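Local coordinates for serine protease inhibitor 2 (Anopheles gambiae, PDB 3PZF), which inhibits the serine proteases CLIPB9, CLIPB10 and CLIPB4, preventing phenoloxidase activation and so restraining melanization in mosquito hemolymph, at residues A[293-298]-A[332-337]. Numbering follows the deposited sequence. Where two conformers were deposited one is given.
Sequences SEQLNE and RIFQKA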
loop_
_atom_site.group_PDB
_atom_site.type_symbol
_atom_site.label_atom_id
_atom_site.label_comp_id
_atom_site.label_asym_id
_atom_site.label_seq_id
_atom_site.Cartn_x
_atom_site.Cartn_y
_atom_site.Cartn_z
ATOM N N SER A 293 -5.017 -7.274 6.349
ATOM C CA SER A 293 -4.148 -6.959 7.479
ATOM C C SER A 293 -3.058 -8.016 7.528
ATOM O O SER A 293 -3.318 -9.183 7.232
ATOM C CB SER A 293 -4.964 -6.996 8.772
ATOM O OG SER A 293 -4.242 -6.433 9.845
ATOM N N GLU A 294 -1.849 -7.643 7.920
ATOM C CA GLU A 294 -0.778 -8.624 8.017
ATOM C C GLU A 294 0.299 -8.169 8.997
ATOM O O GLU A 294 0.577 -6.977 9.116
ATOM C CB GLU A 294 -0.135 -8.885 6.651
ATOM C CG GLU A 294 0.923 -9.989 6.694
ATOM C CD GLU A 294 1.302 -10.517 5.331
ATOM O OE1 GLU A 294 1.329 -9.717 4.370
ATOM O OE2 GLU A 294 1.573 -11.732 5.216
ATOM N N GLN A 295 0.908 -9.131 9.666
ATOM C CA GLN A 295 2.074 -8.830 10.472
ATOM C C GLN A 295 3.243 -8.942 9.492
ATOM O O GLN A 295 3.363 -9.950 8.778
ATOM C CB GLN A 295 2.194 -9.833 11.613
ATOM C CG GLN A 295 3.475 -9.694 12.379
ATOM C CD GLN A 295 3.534 -10.709 13.515
ATOM O OE1 GLN A 295 2.556 -10.898 14.241
ATOM N NE2 GLN A 295 4.664 -11.383 13.648
ATOM N N LEU A 296 4.077 -7.904 9.435
ATOM C CA LEU A 296 5.068 -7.765 8.362
ATOM C C LEU A 296 6.403 -8.425 8.710
ATOM O O LEU A 296 7.255 -8.536 7.838
ATOM C CB LEU A 296 5.303 -6.287 8.018
ATOM C CG LEU A 296 4.065 -5.479 7.590
ATOM C CD1 LEU A 296 4.491 -4.062 7.097
ATOM C CD2 LEU A 296 3.275 -6.219 6.467
ATOM N N ASN A 297 6.574 -8.891 9.951
ATOM C CA ASN A 297 7.841 -9.535 10.341
ATOM C C ASN A 297 8.263 -10.607 9.323
ATOM O O ASN A 297 9.378 -10.582 8.787
ATOM C CB ASN A 297 7.758 -10.192 11.734
ATOM C CG ASN A 297 7.493 -9.193 12.851
ATOM O OD1 ASN A 297 6.706 -8.269 12.689
ATOM N ND2 ASN A 297 8.149 -9.385 14.010
ATOM N N GLU A 298 7.368 -11.555 9.067
ATOM C CA GLU A 298 7.724 -12.721 8.271
ATOM C C GLU A 298 8.061 -12.343 6.820
ATOM O O GLU A 298 9.127 -12.703 6.316
ATOM C CB GLU A 298 6.605 -13.762 8.346
ATOM C CG GLU A 298 6.595 -14.783 7.202
ATOM C CD GLU A 298 7.821 -15.686 7.195
ATOM O OE1 GLU A 298 8.771 -15.420 7.967
ATOM O OE2 GLU A 298 7.828 -16.664 6.414
ATOM N N ARG A 332 6.713 -6.455 16.914
ATOM C CA ARG A 332 5.835 -6.832 15.795
ATOM C C ARG A 332 5.497 -5.604 14.987
ATOM O O ARG A 332 5.384 -4.511 15.554
ATOM C CB ARG A 332 4.541 -7.416 16.337
ATOM C CG ARG A 332 4.724 -8.721 17.117
ATOM C CD ARG A 332 3.399 -9.248 17.573
ATOM N NE ARG A 332 3.552 -10.339 18.531
ATOM C CZ ARG A 332 3.136 -11.591 18.332
ATOM N NH1 ARG A 332 2.531 -11.941 17.195
ATOM N NH2 ARG A 332 3.324 -12.499 19.282
ATOM N N ILE A 333 5.351 -5.784 13.670
ATOM C CA ILE A 333 4.941 -4.714 12.774
ATOM C C ILE A 333 3.631 -5.134 12.132
ATOM O O ILE A 333 3.527 -6.226 11.565
ATOM C CB ILE A 333 5.987 -4.460 11.651
ATOM C CG1 ILE A 333 7.337 -4.090 12.283
ATOM C CG2 ILE A 333 5.513 -3.355 10.714
ATOM C CD1 ILE A 333 8.452 -3.876 11.270
ATOM N N PHE A 334 2.624 -4.275 12.220
ATOM C CA PHE A 334 1.323 -4.588 11.621
ATOM C C PHE A 334 0.964 -3.517 10.598
ATOM O O PHE A 334 1.193 -2.325 10.830
ATOM C CB PHE A 334 0.225 -4.628 12.690
ATOM C CG PHE A 334 0.373 -5.745 13.703
ATOM C CD1 PHE A 334 -0.002 -7.046 13.386
ATOM C CD2 PHE A 334 0.831 -5.481 14.983
ATOM C CE1 PHE A 334 0.118 -8.065 14.320
ATOM C CE2 PHE A 334 0.963 -6.496 15.923
ATOM C CZ PHE A 334 0.594 -7.787 15.590
ATOM N N GLN A 335 0.390 -3.925 9.464
ATOM C CA GLN A 335 -0.146 -2.952 8.534
ATOM C C GLN A 335 -1.543 -3.392 8.124
ATOM O O GLN A 335 -1.787 -4.587 7.923
ATOM C CB GLN A 335 0.718 -2.850 7.260
ATOM C CG GLN A 335 0.115 -1.897 6.251
ATOM C CD GLN A 335 1.010 -1.611 5.035
ATOM O OE1 GLN A 335 1.630 -0.543 4.925
ATOM N NE2 GLN A 335 1.023 -2.536 4.093
ATOM N N LYS A 336 -2.469 -2.452 8.020
ATOM C CA LYS A 336 -3.793 -2.803 7.482
ATOM C C LYS A 336 -4.244 -1.719 6.515
ATOM O O LYS A 336 -3.936 -0.540 6.690
ATOM C CB LYS A 336 -4.824 -2.960 8.594
ATOM C CG LYS A 336 -6.207 -3.471 8.099
ATOM C CD LYS A 336 -7.056 -3.977 9.336
ATOM C CE LYS A 336 -8.304 -4.754 8.884
ATOM N NZ LYS A 336 -9.065 -5.403 10.049
ATOM N N ALA A 337 -4.964 -2.139 5.476
ATOM C CA ALA A 337 -5.457 -1.229 4.436
ATOM C C ALA A 337 -6.823 -1.703 3.974
ATOM O O ALA A 337 -7.028 -2.901 3.846
ATOM C CB ALA A 337 -4.507 -1.228 3.249
#
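Arg332 reaches Gln295 with one end of its guanidinium group. NH1 of Arg332 donates to OE1 of Gln295 at 3.1 Å, and the bond is bent, 143° at the hydrogen. The amide and guanidinium planes stand nearly perpendicular.

Ile333 N donates to OD1 of Asn297 at 3.0 Å, in the plane of the side-chain carbonyl. Asn297 CG lies anti to its own carbonyl carbon (chi1 -63°), which brings the amide back to the strand. OD1 thus takes the place of a backbone carbonyl beyond the end of the strand pairing. Ile333 O accepts from Leu296 N at 2.8 Å. CG2 of Ile333 packs on CD1 of Leu296 at 3.8 Å, the two side chains crossing at about a right angle.

Phe334 lies on the same face as Gln295. Its CE1 is 3.8 Å from CB of Gln295, and the amide plane is perpendicular to the ring.

Gln335 forms the hydrogen-bonded antiparallel pair with Glu294. Glu294 N donates to Gln335 O and Gln335 N to Glu294 O, each at 3.1 Å. CB of Gln335 meets CD1 of Leu296, on the face covered by helices 24-35 and 45-58.

Lys336 runs extended past Ser293, with CD 3.7 Å from CB of Ser293. Its NZ binds the carbonyl of Glu165.

Strand 332-341 also pairs in parallel with strand 177-188 and leads toward the hinge region at Leu344. The arrangement is the antiparallel pairing of strands 5 and 6 of sheet A in the serpin fold.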